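Local coordinates for protein HP1028 (PDB 4INN) that is of unknown function but belongs to the lipocalin family and probably binds or transports small hydrophobic molecules, at residues F62-I67 with V94-D99; Q41-L46 with K148-K153. The protein carries 1 engineered substitution. All blocks are in the same frame, centred on the assembly; numbering follows the deposited sequence.

Both contacts join strands of one antiparallel eight-stranded barrel, and their centres lie about 16 Å apart. Contact 1 pairs two neighbours in the middle of the strand order, 61-69 and 95-104. Contact 2 pairs the first strand, 38-41, and the loop after it with the last strand, 147-154. Along the chain the segments run 41-46, 62-67, 94-99 and 148-153, so both halves of contact 1 fall between the halves of contact 2. The two meet where F96 packs against W152, with CZ of F96 4.3 Å from CH2 of W152. One contact is thus part of the barrel wall, and the other closes it.

Contact 1. Residues F62-I67 with V94-D99; sequences FYAYGI and VVFLSD
A64 faces both F96 and L97 across two antiparallel strands. N of A64 donates to O of L97 at 3.0 Å. Its carbonyl is gripped twice: O of A64 accepts from N of F96 at 3.0 Å, in the carbonyl plane, and from N of L97 at 3.3 Å. The extra residue on the 94-99 side brings two side chains to A64 CB. CB of L97 lies 3.9 Å from CB of A64, and CZ of F96 comes close to the same atom. The edge of the F96 ring meets the backbone of Y65 and G66.

Y63 lies on the other face of the sheet. Its CG is turned anti to the carbonyl carbon (chi1 -61°), which sets the ring over S98, slanting toward D99. CB of Y63 sits 3.5 Å from O of L97. CD1 of Y63 then meets CB of S98 at 3.5 Å, with CG1 of V95 at the ring edge. CE1 also packs on CB of S98, and N of D99 lies over one face. At the tip, OH of Y63 is 3.8 Å from OD1 of D99. Y65, on the same face as Y63, packs on helix 170-174. Two residues opposite one make a classic beta bulge, here in the wall of a lipocalin-type barrel.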
ATOM      1  N   PHE A  62      -9.934   1.215  -4.931  1.00 18.99           N
ATOM      2  CA  PHE A  62      -8.912   1.712  -4.004  1.00 17.41           C
ATOM      3  C   PHE A  62      -7.523   1.299  -4.413  1.00 15.61           C
ATOM      4  O   PHE A  62      -7.330   0.215  -4.967  1.00 14.38           O
ATOM      5  CB  PHE A  62      -9.256   1.288  -2.581  1.00 17.68           C
ATOM      6  CG  PHE A  62     -10.571   1.847  -2.146  1.00 18.71           C
ATOM      7  CD1 PHE A  62     -10.640   3.095  -1.525  1.00 18.20           C
ATOM      8  CD2 PHE A  62     -11.775   1.201  -2.497  1.00 18.56           C
ATOM      9  CE1 PHE A  62     -11.871   3.619  -1.177  1.00 18.51           C
ATOM     10  CE2 PHE A  62     -13.002   1.757  -2.160  1.00 18.00           C
ATOM     11  CZ  PHE A  62     -13.052   2.957  -1.505  1.00 17.33           C
ATOM     12  N   TYR A  63      -6.583   2.208  -4.162  1.00 14.18           N
ATOM     13  CA  TYR A  63      -5.210   2.063  -4.575  1.00 13.83           C
ATOM     14  C   TYR A  63      -4.324   2.474  -3.399  1.00 13.26           C
ATOM     15  O   TYR A  63      -4.815   3.096  -2.484  1.00 12.58           O
ATOM     16  CB  TYR A  63      -4.924   3.006  -5.752  1.00 14.42           C
ATOM     17  CG  TYR A  63      -5.739   2.774  -6.986  1.00 15.00           C
ATOM     18  CD1 TYR A  63      -5.215   2.079  -8.062  1.00 15.32           C
ATOM     19  CD2 TYR A  63      -7.046   3.258  -7.082  1.00 15.94           C
ATOM     20  CE1 TYR A  63      -5.961   1.847  -9.198  1.00 15.88           C
ATOM     21  CE2 TYR A  63      -7.802   3.039  -8.208  1.00 16.29           C
ATOM     22  CZ  TYR A  63      -7.252   2.337  -9.257  1.00 16.96           C
ATOM     23  OH  TYR A  63      -8.013   2.117 -10.366  1.00 19.27           O
ATOM     24  N   ALA A  64      -3.024   2.168  -3.449  1.00 13.00           N
ATOM     25  CA  ALA A  64      -2.077   2.695  -2.469  1.00 13.40           C
ATOM     26  C   ALA A  64      -0.690   2.985  -3.058  1.00 14.13           C
ATOM     27  O   ALA A  64      -0.246   2.296  -3.998  1.00 14.04           O
ATOM     28  CB  ALA A  64      -1.940   1.729  -1.300  1.00 13.84           C
ATOM     29  N   TYR A  65      -0.009   3.988  -2.483  1.00 13.71           N
ATOM     30  CA  TYR A  65       1.383   4.308  -2.850  1.00 13.95           C
ATOM     31  C   TYR A  65       2.209   4.480  -1.571  1.00 13.96           C
ATOM     32  O   TYR A  65       1.648   4.622  -0.494  1.00 14.15           O
ATOM     33  CB  TYR A  65       1.455   5.572  -3.722  1.00 14.07           C
ATOM     34  CG  TYR A  65       1.179   6.856  -2.960  1.00 13.80           C
ATOM     35  CD1 TYR A  65       2.196   7.520  -2.298  1.00 13.51           C
ATOM     36  CD2 TYR A  65      -0.091   7.394  -2.903  1.00 14.06           C
ATOM     37  CE1 TYR A  65       1.960   8.683  -1.601  1.00 13.59           C
ATOM     38  CE2 TYR A  65      -0.337   8.566  -2.185  1.00 14.19           C
ATOM     39  CZ  TYR A  65       0.688   9.193  -1.523  1.00 13.38           C
ATOM     40  OH  TYR A  65       0.445  10.331  -0.803  1.00 12.81           O
ATOM     41  N   GLY A  66       3.533   4.430  -1.671  1.00 13.77           N
ATOM     42  CA  GLY A  66       4.394   4.489  -0.483  1.00 13.43           C
ATOM     43  C   GLY A  66       4.868   5.910  -0.238  1.00 13.72           C
ATOM     44  O   GLY A  66       5.159   6.626  -1.171  1.00 13.46           O
ATOM     45  N   ILE A  67       4.939   6.325   1.016  1.00 14.15           N
ATOM     46  CA  ILE A  67       5.348   7.673   1.340  1.00 15.00           C
ATOM     47  C   ILE A  67       6.824   7.670   1.734  1.00 16.53           C
ATOM     48  O   ILE A  67       7.643   8.296   1.083  1.00 15.54           O
ATOM     49  CB  ILE A  67       4.447   8.240   2.456  1.00 14.87           C
ATOM     50  CG1 ILE A  67       3.058   8.527   1.889  1.00 14.09           C
ATOM     51  CG2 ILE A  67       5.061   9.487   3.097  1.00 14.97           C
ATOM     52  CD1 ILE A  67       2.048   8.818   2.956  1.00 13.90           C
ATOM     53  N   VAL A  94       4.764   6.152  -5.809  1.00 18.32           N
ATOM     54  CA  VAL A  94       4.374   5.274  -6.870  1.00 16.85           C
ATOM     55  C   VAL A  94       3.379   4.230  -6.351  1.00 16.61           C
ATOM     56  O   VAL A  94       3.541   3.663  -5.267  1.00 16.26           O
ATOM     57  CB  VAL A  94       5.614   4.582  -7.449  1.00 16.72           C
ATOM     58  CG1 VAL A  94       5.249   3.422  -8.376  1.00 16.37           C
ATOM     59  CG2 VAL A  94       6.473   5.610  -8.178  1.00 16.99           C
ATOM     60  N   VAL A  95       2.370   3.968  -7.173  1.00 15.86           N
ATOM     61  CA  VAL A  95       1.335   3.018  -6.892  1.00 15.49           C
ATOM     62  C   VAL A  95       1.860   1.613  -6.919  1.00 15.81           C
ATOM     63  O   VAL A  95       2.323   1.136  -7.952  1.00 16.48           O
ATOM     64  CB  VAL A  95       0.222   3.117  -7.926  1.00 15.01           C
ATOM     65  CG1 VAL A  95      -0.731   1.943  -7.796  1.00 14.93           C
ATOM     66  CG2 VAL A  95      -0.506   4.442  -7.777  1.00 15.17           C
ATOM     67  N   PHE A  96       1.767   0.943  -5.775  1.00 16.27           N
ATOM     68  CA  PHE A  96       2.125  -0.476  -5.685  1.00 15.88           C
ATOM     69  C   PHE A  96       0.900  -1.358  -5.489  1.00 16.12           C
ATOM     70  O   PHE A  96       0.993  -2.575  -5.665  1.00 16.18           O
ATOM     71  CB  PHE A  96       3.142  -0.711  -4.566  1.00 15.82           C
ATOM     72  CG  PHE A  96       2.580  -0.567  -3.186  1.00 15.55           C
ATOM     73  CD1 PHE A  96       2.076  -1.660  -2.522  1.00 15.05           C
ATOM     74  CD2 PHE A  96       2.579   0.661  -2.560  1.00 16.51           C
ATOM     75  CE1 PHE A  96       1.542  -1.540  -1.279  1.00 15.69           C
ATOM     76  CE2 PHE A  96       2.038   0.804  -1.290  1.00 17.25           C
ATOM     77  CZ  PHE A  96       1.508  -0.308  -0.649  1.00 16.77           C
ATOM     78  N   LEU A  97      -0.238  -0.761  -5.128  1.00 16.14           N
ATOM     79  CA  LEU A  97      -1.468  -1.520  -4.903  1.00 16.18           C
ATOM     80  C   LEU A  97      -2.572  -0.904  -5.724  1.00 16.71           C
ATOM     81  O   LEU A  97      -2.748   0.296  -5.718  1.00 17.09           O
ATOM     82  CB  LEU A  97      -1.832  -1.522  -3.420  1.00 15.75           C
ATOM     83  CG  LEU A  97      -3.147  -2.115  -2.892  1.00 15.81           C
ATOM     84  CD1 LEU A  97      -3.584  -3.369  -3.615  1.00 16.59           C
ATOM     85  CD2 LEU A  97      -2.969  -2.488  -1.438  1.00 15.90           C
ATOM     86  N   SER A  98      -3.309  -1.735  -6.437  1.00 18.45           N
ATOM     87  CA  SER A  98      -4.391  -1.275  -7.281  1.00 20.32           C
ATOM     88  C   SER A  98      -5.533  -2.271  -7.308  1.00 22.10           C
ATOM     89  O   SER A  98      -5.363  -3.432  -6.943  1.00 22.10           O
ATOM     90  CB  SER A  98      -3.874  -1.050  -8.701  1.00 20.85           C
ATOM     91  OG  SER A  98      -2.794  -1.911  -8.961  1.00 20.54           O
ATOM     92  N   ASP A  99      -6.701  -1.744  -7.686  1.00 24.07           N
ATOM     93  CA  ASP A  99      -7.896  -2.475  -8.084  1.00 24.30           C
ATOM     94  C   ASP A  99      -8.672  -3.090  -6.941  1.00 23.51           C
ATOM     95  O   ASP A  99      -9.460  -4.015  -7.151  1.00 24.56           O
ATOM     96  CB  ASP A  99      -7.591  -3.505  -9.196  1.00 27.14           C
ATOM     97  CG  ASP A  99      -7.238  -2.846 -10.566  1.00 30.47           C
ATOM     98  OD1 ASP A  99      -7.556  -1.640 -10.839  1.00 32.04           O
ATOM     99  OD2 ASP A  99      -6.618  -3.567 -11.379  1.00 32.14           O
TER

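Contact 2. Residues Q41-L46 with K148-K153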
ATOM      1  N   GLN A  41       0.591   2.416   8.733  1.00 13.28           N
ATOM      2  CA  GLN A  41       1.982   2.012   8.930  1.00 14.40           C
ATOM      3  C   GLN A  41       2.028   0.514   8.783  1.00 13.44           C
ATOM      4  O   GLN A  41       1.370  -0.193   9.530  1.00 12.84           O
ATOM      5  CB  GLN A  41       2.491   2.428  10.324  1.00 15.64           C
ATOM      6  CG  GLN A  41       3.946   2.024  10.546  1.00 16.68           C
ATOM      7  CD  GLN A  41       4.449   2.252  11.964  1.00 18.35           C
ATOM      8  OE1 GLN A  41       3.889   3.035  12.729  1.00 18.15           O
ATOM      9  NE2 GLN A  41       5.564   1.585  12.297  1.00 19.58           N
ATOM     10  N   THR A  42       2.802   0.036   7.827  1.00 13.69           N
ATOM     11  CA  THR A  42       2.876  -1.391   7.560  1.00 14.51           C
ATOM     12  C   THR A  42       3.675  -2.131   8.629  1.00 16.41           C
ATOM     13  O   THR A  42       4.285  -1.531   9.518  1.00 17.83           O
ATOM     14  CB  THR A  42       3.534  -1.673   6.209  1.00 14.30           C
ATOM     15  OG1 THR A  42       4.927  -1.376   6.311  1.00 14.05           O
ATOM     16  CG2 THR A  42       2.884  -0.852   5.085  1.00 13.83           C
ATOM     17  N   GLN A  43       3.662  -3.447   8.536  1.00 18.68           N
ATOM     18  CA  GLN A  43       4.262  -4.304   9.527  1.00 21.13           C
ATOM     19  C   GLN A  43       5.558  -4.777   8.961  1.00 21.71           C
ATOM     20  O   GLN A  43       5.608  -5.275   7.858  1.00 20.62           O
ATOM     21  CB  GLN A  43       3.351  -5.509   9.806  1.00 23.81           C
ATOM     22  CG  GLN A  43       3.704  -6.265  11.071  1.00 26.40           C
ATOM     23  CD  GLN A  43       2.821  -7.482  11.325  1.00 28.63           C
ATOM     24  OE1 GLN A  43       1.608  -7.421  11.276  1.00 29.47           O
ATOM     25  NE2 GLN A  43       3.448  -8.593  11.621  1.00 31.73           N
ATOM     26  N   GLU A  44       6.616  -4.591   9.721  1.00 25.64           N
ATOM     27  CA  GLU A  44       7.903  -5.196   9.443  1.00 28.00           C
ATOM     28  C   GLU A  44       7.752  -6.711   9.241  1.00 26.54           C
ATOM     29  O   GLU A  44       7.071  -7.372  10.025  1.00 24.96           O
ATOM     30  CB  GLU A  44       8.783  -4.932  10.647  1.00 32.66           C
ATOM     31  CG  GLU A  44      10.190  -5.476  10.558  1.00 37.88           C
ATOM     32  CD  GLU A  44      11.020  -4.977  11.719  1.00 41.68           C
ATOM     33  OE1 GLU A  44      10.586  -5.166  12.892  1.00 38.63           O
ATOM     34  OE2 GLU A  44      12.092  -4.380  11.444  1.00 46.05           O
ATOM     35  N   PHE A  45       8.380  -7.237   8.186  1.00 24.90           N
ATOM     36  CA  PHE A  45       8.426  -8.669   7.916  1.00 23.22           C
ATOM     37  C   PHE A  45       9.648  -8.981   7.086  1.00 23.20           C
ATOM     38  O   PHE A  45       9.766  -8.476   5.972  1.00 21.96           O
ATOM     39  CB  PHE A  45       7.195  -9.120   7.144  1.00 24.19           C
ATOM     40  CG  PHE A  45       7.195 -10.591   6.810  1.00 23.39           C
ATOM     41  CD1 PHE A  45       7.155 -11.540   7.818  1.00 23.35           C
ATOM     42  CD2 PHE A  45       7.218 -11.017   5.487  1.00 24.01           C
ATOM     43  CE1 PHE A  45       7.156 -12.886   7.522  1.00 24.61           C
ATOM     44  CE2 PHE A  45       7.218 -12.359   5.175  1.00 24.96           C
ATOM     45  CZ  PHE A  45       7.186 -13.304   6.195  1.00 25.67           C
ATOM     46  N   LEU A  46      10.531  -9.832   7.632  1.00 23.77           N
ATOM     47  CA  LEU A  46      11.845 -10.158   7.058  1.00 23.65           C
ATOM     48  C   LEU A  46      12.658  -8.911   6.681  1.00 25.44           C
ATOM     49  O   LEU A  46      12.816  -8.020   7.512  1.00 23.50           O
ATOM     50  CB  LEU A  46      11.689 -11.157   5.909  1.00 24.02           C
ATOM     51  CG  LEU A  46      11.904 -12.650   6.244  1.00 24.10           C
ATOM     52  CD1 LEU A  46      11.482 -13.026   7.655  1.00 22.79           C
ATOM     53  CD2 LEU A  46      11.201 -13.531   5.203  1.00 24.35           C
ATOM     54  N   LYS A 148      -0.539 -14.691   3.611  1.00 28.81           N
ATOM     55  CA  LYS A 148      -0.285 -14.305   5.002  1.00 27.88           C
ATOM     56  C   LYS A 148      -1.012 -13.021   5.343  1.00 23.82           C
ATOM     57  O   LYS A 148      -1.264 -12.205   4.481  1.00 21.79           O
ATOM     58  CB  LYS A 148       1.219 -14.112   5.212  1.00 31.28           C
ATOM     59  CG  LYS A 148       1.619 -13.990   6.680  1.00 36.14           C
ATOM     60  CD  LYS A 148       3.088 -14.369   6.901  1.00 41.32           C
ATOM     61  CE  LYS A 148       3.432 -14.505   8.384  1.00 43.55           C
ATOM     62  NZ  LYS A 148       3.179 -13.228   9.113  1.00 44.89           N
ATOM     63  N   THR A 149      -1.325 -12.827   6.609  1.00 22.69           N
ATOM     64  CA  THR A 149      -2.114 -11.652   7.020  1.00 22.36           C
ATOM     65  C   THR A 149      -1.263 -10.825   7.955  1.00 21.13           C
ATOM     66  O   THR A 149      -0.611 -11.357   8.839  1.00 20.77           O
ATOM     67  CB  THR A 149      -3.488 -12.044   7.667  1.00 22.26           C
ATOM     68  OG1 THR A 149      -4.333 -12.633   6.669  1.00 21.81           O
ATOM     69  CG2 THR A 149      -4.214 -10.834   8.241  1.00 22.33           C
ATOM     70  N   PHE A 150      -1.234  -9.516   7.715  1.00 20.52           N
ATOM     71  CA  PHE A 150      -0.425  -8.589   8.503  1.00 18.78           C
ATOM     72  C   PHE A 150      -1.328  -7.533   9.095  1.00 18.38           C
ATOM     73  O   PHE A 150      -2.446  -7.301   8.603  1.00 17.91           O
ATOM     74  CB  PHE A 150       0.564  -7.910   7.578  1.00 19.17           C
ATOM     75  CG  PHE A 150       1.563  -8.853   6.916  1.00 19.36           C
ATOM     76  CD1 PHE A 150       2.728  -9.183   7.544  1.00 19.32           C
ATOM     77  CD2 PHE A 150       1.339  -9.341   5.628  1.00 20.05           C
ATOM     78  CE1 PHE A 150       3.651 -10.000   6.931  1.00 19.72           C
ATOM     79  CE2 PHE A 150       2.236 -10.171   5.013  1.00 19.91           C
ATOM     80  CZ  PHE A 150       3.402 -10.512   5.667  1.00 19.96           C
ATOM     81  N   THR A 151      -0.885  -6.840  10.123  1.00 18.78           N
ATOM     82  CA  THR A 151      -1.707  -5.723  10.554  1.00 20.51           C
ATOM     83  C   THR A 151      -1.048  -4.346  10.381  1.00 20.36           C
ATOM     84  O   THR A 151       0.046  -4.093  10.844  1.00 24.11           O
ATOM     85  CB  THR A 151      -2.474  -5.971  11.881  1.00 21.00           C
ATOM     86  OG1 THR A 151      -2.372  -4.826  12.728  1.00 22.33           O
ATOM     87  CG2 THR A 151      -2.005  -7.184  12.579  1.00 21.35           C
ATOM     88  N   TRP A 152      -1.759  -3.479   9.668  1.00 19.69           N
ATOM     89  CA  TRP A 152      -1.305  -2.146   9.290  1.00 19.00           C
ATOM     90  C   TRP A 152      -2.079  -1.129  10.134  1.00 19.85           C
ATOM     91  O   TRP A 152      -3.305  -1.076  10.026  1.00 18.65           O
ATOM     92  CB  TRP A 152      -1.622  -1.912   7.811  1.00 17.91           C
ATOM     93  CG  TRP A 152      -0.764  -2.690   6.877  1.00 17.05           C
ATOM     94  CD1 TRP A 152      -0.039  -3.788   7.170  1.00 17.07           C
ATOM     95  CD2 TRP A 152      -0.558  -2.434   5.492  1.00 16.81           C
ATOM     96  NE1 TRP A 152       0.639  -4.225   6.072  1.00 17.00           N
ATOM     97  CE2 TRP A 152       0.333  -3.417   5.017  1.00 16.80           C
ATOM     98  CE3 TRP A 152      -1.017  -1.448   4.608  1.00 17.28           C
ATOM     99  CZ2 TRP A 152       0.779  -3.463   3.698  1.00 16.79           C
ATOM    100  CZ3 TRP A 152      -0.580  -1.486   3.286  1.00 17.50           C
ATOM    101  CH2 TRP A 152       0.320  -2.493   2.843  1.00 17.35           C
ATOM    102  N   LYS A 153      -1.377  -0.368  10.982  1.00 20.47           N
ATOM    103  CA  LYS A 153      -2.033   0.564  11.875  1.00 22.54           C
ATOM    104  C   LYS A 153      -2.453   1.803  11.126  1.00 20.98           C
ATOM    105  O   LYS A 153      -1.670   2.370  10.382  1.00 20.36           O
ATOM    106  CB  LYS A 153      -1.109   1.031  13.012  1.00 27.46           C
ATOM    107  CG  LYS A 153      -1.167   0.209  14.294  1.00 32.06           C
ATOM    108  CD  LYS A 153       0.128  -0.581  14.517  1.00 36.04           C
ATOM    109  CE  LYS A 153       1.229   0.284  15.138  1.00 40.05           C
ATOM    110  NZ  LYS A 153       2.503   0.383  14.337  1.00 42.08           N
TER
HETATM  111  O   HOH W   1       2.379  -1.898  11.866  1.00 27.98           O
HETATM  112  O   HOH W   2       3.443  -5.532   6.132  1.00 17.93           O
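The barrel closes here, where Q41 at the end of the first strand pairs with K153 on the last. The pair is antiparallel and hydrogen-bonded. N of Q41 donates to O of K153 at 2.8 Å, and N of K153 returns a bond to O of Q41 at 3.1 Å. Their side chains lie side by side and point the same way. NZ of K153 makes a weak bond to OE1 of Q41, while NE2 of Q41 is held by S50.

Past Q41 the chain leaves the sheet, and side chains take over. T42 sets its methyl CG2 over the centre of the six-membered ring of W152, 3.5 Å from the ring centroid and only 9° off the normal, a CH-pi contact. OG1 of T42 is bound by S51 N. The W152 ring also stacks on F136.

The side-chain carbonyl of Q43 takes the place of a backbone acceptor for T151. Its CG is anti to the backbone N (chi1 -165°), and the extended chain carries OE1 of Q43 to N of T151, 2.8 Å away in a nearly straight bond (174°). A water links the loop to the last strand: it donates to O of Q43 and accepts from NE1 of W152.

Further along, F150 turns its edge to the face of F45. The ring centroids are 5.2 Å apart, and CE1 of F150 comes 3.6 Å from CG of F45. CE of K148 packs obliquely near the F45 ring.

K148 and F150 line the pocket that holds a glycol chain, probably from the crystallisation liquor. F45 and Q43 both meet the ring edge of F150, so the loop packs against a pocket residue. First-to-last strand pairing of this kind is the closure of the lipocalin beta-barrel, here beside the glycol pocket, which may mark a binding site.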